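Local structure of GH18 chiitnase (Pseudoalteromonas aurantia, 6K7Z) at residues V13-A18 / I59-V64; L21-V26 / S263-G268; M235-I240 / K272-S277. The protein probably hydrolyses the beta-1,4 linkages of chitin from within the chain, as a family 18 glycoside hydrolase acting as an endochitinase. All blocks are in the same frame, centred on the assembly; numbering follows the deposited sequence.

Overall arrangement
From the N terminus, strand 3-8 runs into the loop whose residues 13-18 meet helix 56-67 in contact 1, closing a loop of 40 intervening residues. A few residues later, 21-26 leads into strand 25-33 and meets 263-268, so contact 2 spans most of the chain and brings the start and end of the barrel together. Contacts 1 and 2 cross along the chain and touch in space, partly through Val13 N and Ser263 OG. Contact 3 joins helix 237-251 to helix 269-277; it crosses contact 2, which it meets where Leu21 and Pro22 pack on Lys272 and Ala275, and follows contact 1 in series.

Contact 1 of 3, residues V13-A18 / I59-V64; sequences VPLINA and IEAIKV
Leu15 and Ile16 pack on Ala61 and Val64, joining the loop between the first two parallel strands of the family 18 TIM barrel to helix 56-67 on its outside. The loop enters at Val13, whose carbonyl oxygen is held by Tyr8 OH, and turns at Pro14 into residues 15-18, which have helical backbone angles. Two backbone hydrogen bonds of i to i+3 spacing hold this turn: Asn17 N to Pro14 O, 3.1 Å, and Ala18 N to Leu15 O, 3.0 Å. Leu15 comes first against the helix. Its CG lies anti to the backbone N (chi1 178°), and the CD2 branch meets the methyl of Ala61 at 3.7 Å. A branched leucine suits this buried place because it also touches Thr58 and Met65 of the same helix and Leu28 of strand 25-33. At Ile16 the backbone itself comes close to the helix: the CA atoms of Ile16 and Ala61 are 4.6 Å apart, and Ile16 N stands 3.8 Å from Ala61 CB. Alanine, with a single methyl, allows so near an approach. Beyond CB, the Ile16 chain runs out through CG1, extended (chi2 153°), past Ala61 to the next turn of the helix, where it crosses Val64 at a slant. The contact is apolar throughout, and Ile16, at its exposed margin, covers the more sheltered Ala61. Val64 spreads both methyls toward this chain, CG1 touching Ile16 CG1 and CD1 at 4.1 Å each, while CG2 comes to 3.8 Å from Ile16 CD1.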
loop_
_atom_site.group_PDB
_atom_site.type_symbol
_atom_site.label_atom_id
_atom_site.label_comp_id
_atom_site.label_asym_id
_atom_site.label_seq_id
_atom_site.Cartn_x
_atom_site.Cartn_y
_atom_site.Cartn_z
ATOM N N VAL A 13 -10.452 -2.204 -16.339
ATOM C CA VAL A 13 -11.802 -2.107 -15.786
ATOM C C VAL A 13 -12.025 -0.656 -15.381
ATOM O O VAL A 13 -11.163 -0.081 -14.704
ATOM C CB VAL A 13 -11.994 -3.045 -14.575
ATOM C CG1 VAL A 13 -13.394 -2.880 -13.979
ATOM C CG2 VAL A 13 -11.737 -4.499 -14.970
ATOM N N PRO A 14 -13.125 -0.024 -15.797
ATOM C CA PRO A 14 -13.353 1.387 -15.437
ATOM C C PRO A 14 -13.309 1.605 -13.931
ATOM O O PRO A 14 -13.842 0.812 -13.154
ATOM C CB PRO A 14 -14.749 1.674 -15.998
ATOM C CG PRO A 14 -14.919 0.694 -17.118
ATOM C CD PRO A 14 -14.161 -0.543 -16.712
ATOM N N LEU A 15 -12.683 2.708 -13.517
ATOM C CA LEU A 15 -12.471 2.903 -12.086
ATOM C C LEU A 15 -13.785 3.029 -11.334
ATOM O O LEU A 15 -13.896 2.577 -10.189
ATOM C CB LEU A 15 -11.612 4.132 -11.840
ATOM C CG LEU A 15 -11.321 4.506 -10.388
ATOM C CD1 LEU A 15 -10.520 3.432 -9.691
ATOM C CD2 LEU A 15 -10.552 5.841 -10.378
ATOM N N ILE A 16 -14.797 3.629 -11.955
ATOM C CA ILE A 16 -16.050 3.824 -11.252
ATOM C C ILE A 16 -16.696 2.503 -10.843
ATOM O O ILE A 16 -17.509 2.490 -9.917
ATOM C CB ILE A 16 -17.002 4.672 -12.115
ATOM C CG1 ILE A 16 -18.122 5.271 -11.249
ATOM C CG2 ILE A 16 -17.520 3.857 -13.284
ATOM C CD1 ILE A 16 -18.674 6.544 -11.790
ATOM N N ASN A 17 -16.343 1.386 -11.499
ATOM C CA ASN A 17 -16.879 0.085 -11.086
ATOM C C ASN A 17 -16.593 -0.205 -9.620
ATOM O O ASN A 17 -17.360 -0.931 -8.972
ATOM C CB ASN A 17 -16.314 -1.055 -11.952
ATOM C CG ASN A 17 -16.960 -1.122 -13.340
ATOM O OD1 ASN A 17 -17.468 -0.123 -13.845
ATOM N ND2 ASN A 17 -16.924 -2.295 -13.960
ATOM N N ALA A 18 -15.497 0.335 -9.081
ATOM C CA ALA A 18 -15.147 0.054 -7.696
ATOM C C ALA A 18 -16.169 0.629 -6.727
ATOM O O ALA A 18 -16.341 0.091 -5.631
ATOM C CB ALA A 18 -13.752 0.596 -7.378
ATOM N N ILE A 59 -11.346 11.678 -12.051
ATOM C CA ILE A 59 -11.827 12.697 -11.118
ATOM C C ILE A 59 -13.263 12.407 -10.695
ATOM O O ILE A 59 -13.611 12.484 -9.511
ATOM C CB ILE A 59 -11.694 14.096 -11.748
ATOM C CG1 ILE A 59 -10.213 14.458 -11.918
ATOM C CG2 ILE A 59 -12.408 15.123 -10.895
ATOM C CD1 ILE A 59 -9.968 15.745 -12.714
ATOM N N GLU A 60 -14.117 12.054 -11.657
ATOM C CA GLU A 60 -15.509 11.760 -11.317
ATOM C C GLU A 60 -15.612 10.468 -10.515
ATOM O O GLU A 60 -16.358 10.399 -9.532
ATOM C CB GLU A 60 -16.366 11.684 -12.587
ATOM C CG GLU A 60 -17.830 11.293 -12.358
ATOM C CD GLU A 60 -18.615 12.282 -11.500
ATOM O OE1 GLU A 60 -18.119 13.395 -11.227
ATOM O OE2 GLU A 60 -19.745 11.942 -11.082
ATOM N N ALA A 61 -14.849 9.447 -10.901
ATOM C CA ALA A 61 -14.912 8.180 -10.178
ATOM C C ALA A 61 -14.546 8.361 -8.711
ATOM O O ALA A 61 -15.164 7.749 -7.829
ATOM C CB ALA A 61 -13.992 7.156 -10.839
ATOM N N ILE A 62 -13.544 9.200 -8.433
ATOM C CA ILE A 62 -13.141 9.460 -7.055
ATOM C C ILE A 62 -14.293 10.073 -6.267
ATOM O O ILE A 62 -14.551 9.694 -5.114
ATOM C CB ILE A 62 -11.898 10.371 -7.030
ATOM C CG1 ILE A 62 -10.701 9.678 -7.701
ATOM C CG2 ILE A 62 -11.592 10.816 -5.598
ATOM C CD1 ILE A 62 -9.539 10.599 -8.014
ATOM N N LYS A 63 -14.993 11.041 -6.865
ATOM C CA LYS A 63 -16.123 11.660 -6.179
ATOM C C LYS A 63 -17.216 10.640 -5.896
ATOM O O LYS A 63 -17.792 10.625 -4.803
ATOM C CB LYS A 63 -16.684 12.815 -7.009
ATOM C CG LYS A 63 -15.780 14.032 -7.100
ATOM C CD LYS A 63 -16.399 15.085 -8.020
ATOM C CE LYS A 63 -15.412 16.204 -8.343
ATOM N NZ LYS A 63 -15.932 17.109 -9.421
ATOM N N VAL A 64 -17.505 9.771 -6.866
ATOM C CA VAL A 64 -18.547 8.769 -6.687
ATOM C C VAL A 64 -18.152 7.769 -5.609
ATOM O O VAL A 64 -18.971 7.396 -4.758
ATOM C CB VAL A 64 -18.841 8.073 -8.025
ATOM C CG1 VAL A 64 -19.776 6.895 -7.814
ATOM C CG2 VAL A 64 -19.440 9.075 -9.022
#

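Contact 2 of 3, residues L21-V26 / S263-G268; sequences LPYDVV and SSDHNG
Leu21 and Tyr23 both turn CG beside the backbone N (chi1 -76° for the tyrosine), whereas Asp265 has its CG on the far side from its own N (chi1 177°); with these settings the leucine methyls reach Gly268, and the phenol and the carboxylate pass each other in opposite directions. Tyr23 OH and Asp265 OD2 are left 4.1 Å apart, too far for a direct bond, and one water joins them. It lies in the plane of the Tyr23 ring, at its edge, 2.6 Å from Tyr23 OH, and donates to Asp265 OD2 over the same distance. Ring and carboxylate planes stand 83° apart. Both polar ends have further partners: Tyr23 OH bonds to Asn259 ND2, and Asp265 accepts from Trp270 N at OD1 and from Ile271 N at OD2. The carboxylate thus takes up two backbone N-H groups in the first turn of helix 269-277, where the helix dipole would be expected to stabilise its negative charge. This is where the TIM barrel closes: strand 3-8 pairs with both 25-33 and 256-260, and the water bridge links the approach to the second strand with the loop after the last. Beside it, Pro22 forms the centre of an inverse gamma turn. Gly268, at the N-cap position of helix 269-277, has a positive phi that glycine adopts easily. With no side chain, it lets the leucine come right up to its backbone; both methyls of Leu21 face Gly268 CA from the same side, CD1 at 4.1 Å and CD2 at 4.0 Å.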
loop_
_atom_site.group_PDB
_atom_site.type_symbol
_atom_site.label_atom_id
_atom_site.label_comp_id
_atom_site.label_asym_id
_atom_site.label_seq_id
_atom_site.Cartn_x
_atom_site.Cartn_y
_atom_site.Cartn_z
ATOM N N LEU A 21 -18.621 -1.998 -5.520
ATOM C CA LEU A 21 -18.035 -3.225 -5.016
ATOM C C LEU A 21 -17.658 -3.055 -3.550
ATOM O O LEU A 21 -17.575 -1.926 -3.050
ATOM C CB LEU A 21 -16.807 -3.600 -5.858
ATOM C CG LEU A 21 -17.269 -4.084 -7.232
ATOM C CD1 LEU A 21 -16.083 -4.134 -8.188
ATOM C CD2 LEU A 21 -17.932 -5.452 -7.108
ATOM N N PRO A 22 -17.467 -4.134 -2.833
ATOM C CA PRO A 22 -17.234 -4.028 -1.380
ATOM C C PRO A 22 -15.780 -3.719 -1.036
ATOM O O PRO A 22 -15.109 -4.467 -0.304
ATOM C CB PRO A 22 -17.687 -5.405 -0.877
ATOM C CG PRO A 22 -17.395 -6.321 -2.005
ATOM C CD PRO A 22 -17.639 -5.537 -3.262
ATOM N N TYR A 23 -15.276 -2.612 -1.581
ATOM C CA TYR A 23 -13.974 -2.064 -1.208
ATOM C C TYR A 23 -14.146 -0.949 -0.192
ATOM O O TYR A 23 -15.095 -0.167 -0.266
ATOM C CB TYR A 23 -13.215 -1.506 -2.414
ATOM C CG TYR A 23 -12.609 -2.580 -3.287
ATOM C CD1 TYR A 23 -11.560 -3.363 -2.820
ATOM C CD2 TYR A 23 -13.082 -2.799 -4.579
ATOM C CE1 TYR A 23 -11.006 -4.357 -3.606
ATOM C CE2 TYR A 23 -12.534 -3.783 -5.379
ATOM C CZ TYR A 23 -11.495 -4.556 -4.889
ATOM O OH TYR A 23 -10.955 -5.534 -5.697
ATOM N N ASP A 24 -13.215 -0.874 0.749
ATOM C CA ASP A 24 -13.169 0.268 1.647
ATOM C C ASP A 24 -12.187 1.331 1.192
ATOM O O ASP A 24 -12.435 2.524 1.413
ATOM C CB ASP A 24 -12.804 -0.185 3.060
ATOM C CG ASP A 24 -13.824 -1.127 3.638
ATOM O OD1 ASP A 24 -15.021 -0.759 3.658
ATOM O OD2 ASP A 24 -13.436 -2.236 4.052
ATOM N N VAL A 25 -11.098 0.928 0.544
ATOM C CA VAL A 25 -10.018 1.840 0.177
ATOM C C VAL A 25 -9.537 1.488 -1.221
ATOM O O VAL A 25 -9.314 0.314 -1.533
ATOM C CB VAL A 25 -8.836 1.746 1.164
ATOM C CG1 VAL A 25 -7.756 2.751 0.789
ATOM C CG2 VAL A 25 -9.299 1.955 2.595
ATOM N N VAL A 26 -9.343 2.504 -2.051
ATOM C CA VAL A 26 -8.739 2.334 -3.362
ATOM C C VAL A 26 -7.474 3.173 -3.396
ATOM O O VAL A 26 -7.524 4.386 -3.148
ATOM C CB VAL A 26 -9.699 2.731 -4.491
ATOM C CG1 VAL A 26 -8.953 2.776 -5.810
ATOM C CG2 VAL A 26 -10.866 1.748 -4.543
ATOM N N SER A 263 -8.018 -4.034 -11.773
ATOM C CA SER A 263 -8.490 -4.353 -13.122
ATOM C C SER A 263 -8.238 -5.801 -13.518
ATOM O O SER A 263 -8.577 -6.190 -14.645
ATOM C CB SER A 263 -7.838 -3.420 -14.138
ATOM O OG SER A 263 -8.507 -2.170 -14.143
ATOM N N SER A 264 -7.674 -6.607 -12.632
ATOM C CA SER A 264 -7.516 -8.030 -12.896
ATOM C C SER A 264 -8.701 -8.860 -12.418
ATOM O O SER A 264 -8.743 -10.066 -12.695
ATOM C CB SER A 264 -6.251 -8.553 -12.220
ATOM O OG SER A 264 -5.110 -7.943 -12.766
ATOM N N ASP A 265 -9.649 -8.255 -11.709
ATOM C CA ASP A 265 -10.737 -8.979 -11.048
ATOM C C ASP A 265 -12.009 -8.854 -11.878
ATOM O O ASP A 265 -12.722 -7.852 -11.801
ATOM C CB ASP A 265 -10.966 -8.452 -9.642
ATOM C CG ASP A 265 -12.133 -9.123 -8.966
ATOM O OD1 ASP A 265 -12.548 -10.216 -9.439
ATOM O OD2 ASP A 265 -12.627 -8.574 -7.962
ATOM N N HIS A 266 -12.311 -9.879 -12.620
ATOM C CA HIS A 266 -13.485 -9.962 -13.492
ATOM C C HIS A 266 -14.826 -9.886 -12.780
ATOM O O HIS A 266 -15.132 -10.692 -11.979
ATOM C CB HIS A 266 -13.413 -11.279 -14.261
ATOM C CG HIS A 266 -14.370 -11.385 -15.395
ATOM N ND1 HIS A 266 -15.307 -12.375 -15.477
ATOM C CD2 HIS A 266 -14.528 -10.629 -16.497
ATOM C CE1 HIS A 266 -16.024 -12.208 -16.561
ATOM N NE2 HIS A 266 -15.562 -11.162 -17.204
ATOM N N ASN A 267 -15.600 -8.883 -13.126
ATOM C CA ASN A 267 -16.921 -8.660 -12.534
ATOM C C ASN A 267 -16.873 -8.496 -11.023
ATOM O O ASN A 267 -17.897 -8.608 -10.356
ATOM C CB ASN A 267 -17.910 -9.768 -12.917
ATOM C CG ASN A 267 -18.343 -9.675 -14.365
ATOM O OD1 ASN A 267 -18.524 -10.696 -15.042
ATOM N ND2 ASN A 267 -18.499 -8.449 -14.855
ATOM N N GLY A 268 -15.707 -8.191 -10.471
ATOM C CA GLY A 268 -15.587 -8.069 -9.036
ATOM C C GLY A 268 -15.800 -9.356 -8.276
ATOM O O GLY A 268 -16.038 -9.314 -7.065
HETATM O O HOH W 1 -12.457 -6.023 -7.803
#

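Contact 3 of 3, residues M235-I240 / K272-S277; sequences MPVQTI and KAIAQS
Val237 and Ile274 pass alongside each other in opposite directions, each reaching from its own helix toward the other. Val237 CG2 bears on the outer part of the isoleucine, 3.6 Å from Ile274 CD1 and 3.7 Å from Ile274 CG1. The valine places this methyl anti to its backbone N by taking a chi1 of 76°, which leaves CG1 in the crowded position between N and the carbonyl carbon. One turn further along, Ile240 meets the same isoleucine at about a right angle, its CG2 3.9 Å from Ile274 CD1. Ile274 CD1 is therefore touched by two methyls on successive turns, and chi2 of -74° bends its chain rather than leaving it extended. These helices, 237-251 and 269-277, are the last two of the TIM barrel; strand 256-260 lies between them in sequence. Valine and isoleucine suit the place because only methyl and methylene groups meet here: CG2 of Val237 and of Ile240 against the CG1-CD1 arm of Ile274. Ile245 extends the seam, touching both Ile240 and Ile274, while Ile240 also touches Phe223 of strand 219-224, which connects the helix pair to the barrel sheet. At Ser277 the side chain turns back on its own helix: its OG donates to Ile274 O at 2.7 Å, tilted 17° from the carbonyl plane. The backbone oxygen of Ser277 accepts from Gln249 NE2, a polar tie between the two helices.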
loop_
_atom_site.group_PDB
_atom_site.type_symbol
_atom_site.label_atom_id
_atom_site.label_comp_id
_atom_site.label_asym_id
_atom_site.label_seq_id
_atom_site.Cartn_x
_atom_site.Cartn_y
_atom_site.Cartn_z
ATOM N N MET A 235 -2.390 -17.429 -5.319
ATOM C CA MET A 235 -3.125 -18.527 -4.739
ATOM C C MET A 235 -4.582 -18.383 -5.150
ATOM O O MET A 235 -5.105 -17.262 -5.187
ATOM C CB MET A 235 -3.015 -18.556 -3.208
ATOM C CG MET A 235 -1.630 -18.896 -2.696
ATOM S SD MET A 235 -1.634 -19.031 -0.916
ATOM C CE MET A 235 -1.960 -17.324 -0.467
ATOM N N PRO A 236 -5.259 -19.486 -5.464
ATOM C CA PRO A 236 -6.700 -19.410 -5.730
ATOM C C PRO A 236 -7.425 -18.849 -4.518
ATOM O O PRO A 236 -6.970 -18.976 -3.378
ATOM C CB PRO A 236 -7.103 -20.874 -5.985
ATOM C CG PRO A 236 -5.828 -21.587 -6.266
ATOM C CD PRO A 236 -4.764 -20.872 -5.475
ATOM N N VAL A 237 -8.586 -18.251 -4.768
ATOM C CA VAL A 237 -9.264 -17.558 -3.681
ATOM C C VAL A 237 -9.710 -18.538 -2.597
ATOM O O VAL A 237 -9.732 -18.182 -1.413
ATOM C CB VAL A 237 -10.428 -16.701 -4.219
ATOM C CG1 VAL A 237 -11.582 -17.539 -4.558
ATOM C CG2 VAL A 237 -10.851 -15.695 -3.187
ATOM N N GLN A 238 -10.008 -19.798 -2.954
ATOM C CA GLN A 238 -10.413 -20.747 -1.919
ATOM C C GLN A 238 -9.260 -21.069 -0.984
ATOM O O GLN A 238 -9.479 -21.395 0.186
ATOM C CB GLN A 238 -10.967 -22.039 -2.526
ATOM C CG GLN A 238 -9.971 -22.923 -3.278
ATOM C CD GLN A 238 -10.011 -22.706 -4.777
ATOM O OE1 GLN A 238 -10.382 -21.633 -5.249
ATOM N NE2 GLN A 238 -9.657 -23.743 -5.536
ATOM N N THR A 239 -8.033 -20.986 -1.485
ATOM C CA THR A 239 -6.868 -21.195 -0.634
ATOM C C THR A 239 -6.634 -19.999 0.282
ATOM O O THR A 239 -6.337 -20.168 1.472
ATOM C CB THR A 239 -5.652 -21.468 -1.509
ATOM O OG1 THR A 239 -6.030 -22.413 -2.526
ATOM C CG2 THR A 239 -4.510 -22.041 -0.679
ATOM N N ILE A 240 -6.778 -18.778 -0.246
ATOM C CA ILE A 240 -6.674 -17.596 0.614
ATOM C C ILE A 240 -7.684 -17.689 1.746
ATOM O O ILE A 240 -7.357 -17.471 2.919
ATOM C CB ILE A 240 -6.882 -16.305 -0.196
ATOM C CG1 ILE A 240 -5.799 -16.119 -1.257
ATOM C CG2 ILE A 240 -6.940 -15.086 0.750
ATOM C CD1 ILE A 240 -6.171 -15.038 -2.301
ATOM N N LYS A 272 -15.831 -9.841 -4.120
ATOM C CA LYS A 272 -17.084 -10.274 -3.508
ATOM C C LYS A 272 -16.878 -11.517 -2.639
ATOM O O LYS A 272 -17.362 -11.572 -1.502
ATOM C CB LYS A 272 -18.132 -10.524 -4.585
ATOM C CG LYS A 272 -18.697 -9.246 -5.216
ATOM C CD LYS A 272 -19.673 -9.627 -6.347
ATOM C CE LYS A 272 -19.899 -8.479 -7.283
ATOM N NZ LYS A 272 -20.839 -8.830 -8.395
ATOM N N ALA A 273 -16.141 -12.509 -3.143
ATOM C CA ALA A 273 -15.922 -13.726 -2.364
ATOM C C ALA A 273 -15.037 -13.457 -1.145
ATOM O O ALA A 273 -15.290 -13.984 -0.053
ATOM C CB ALA A 273 -15.309 -14.815 -3.249
ATOM N N ILE A 274 -14.017 -12.639 -1.296
ATOM C CA ILE A 274 -13.156 -12.336 -0.195
ATOM C C ILE A 274 -13.906 -11.550 0.861
ATOM O O ILE A 274 -13.797 -11.822 2.004
ATOM C CB ILE A 274 -11.914 -11.532 -0.666
ATOM C CG1 ILE A 274 -10.988 -12.458 -1.393
ATOM C CG2 ILE A 274 -11.186 -10.847 0.461
ATOM C CD1 ILE A 274 -10.239 -13.401 -0.497
ATOM N N ALA A 275 -14.648 -10.559 0.430
ATOM C CA ALA A 275 -15.377 -9.730 1.379
ATOM C C ALA A 275 -16.339 -10.576 2.225
ATOM O O ALA A 275 -16.411 -10.459 3.397
ATOM C CB ALA A 275 -16.060 -8.563 0.731
ATOM N N GLN A 276 -17.026 -11.461 1.556
ATOM C CA GLN A 276 -17.957 -12.350 2.196
ATOM C C GLN A 276 -17.259 -13.108 3.327
ATOM O O GLN A 276 -17.788 -13.298 4.372
ATOM C CB GLN A 276 -18.441 -13.347 1.182
ATOM C CG GLN A 276 -19.536 -14.221 1.729
ATOM C CD GLN A 276 -20.681 -13.440 2.341
ATOM O OE1 GLN A 276 -20.815 -13.366 3.560
ATOM N NE2 GLN A 276 -21.522 -12.870 1.493
ATOM N N SER A 277 -16.045 -13.537 3.084
ATOM C CA SER A 277 -15.309 -14.275 4.070
ATOM C C SER A 277 -14.821 -13.466 5.236
ATOM O O SER A 277 -14.467 -13.992 6.203
ATOM C CB SER A 277 -14.136 -14.989 3.437
ATOM O OG SER A 277 -13.090 -14.113 3.271
#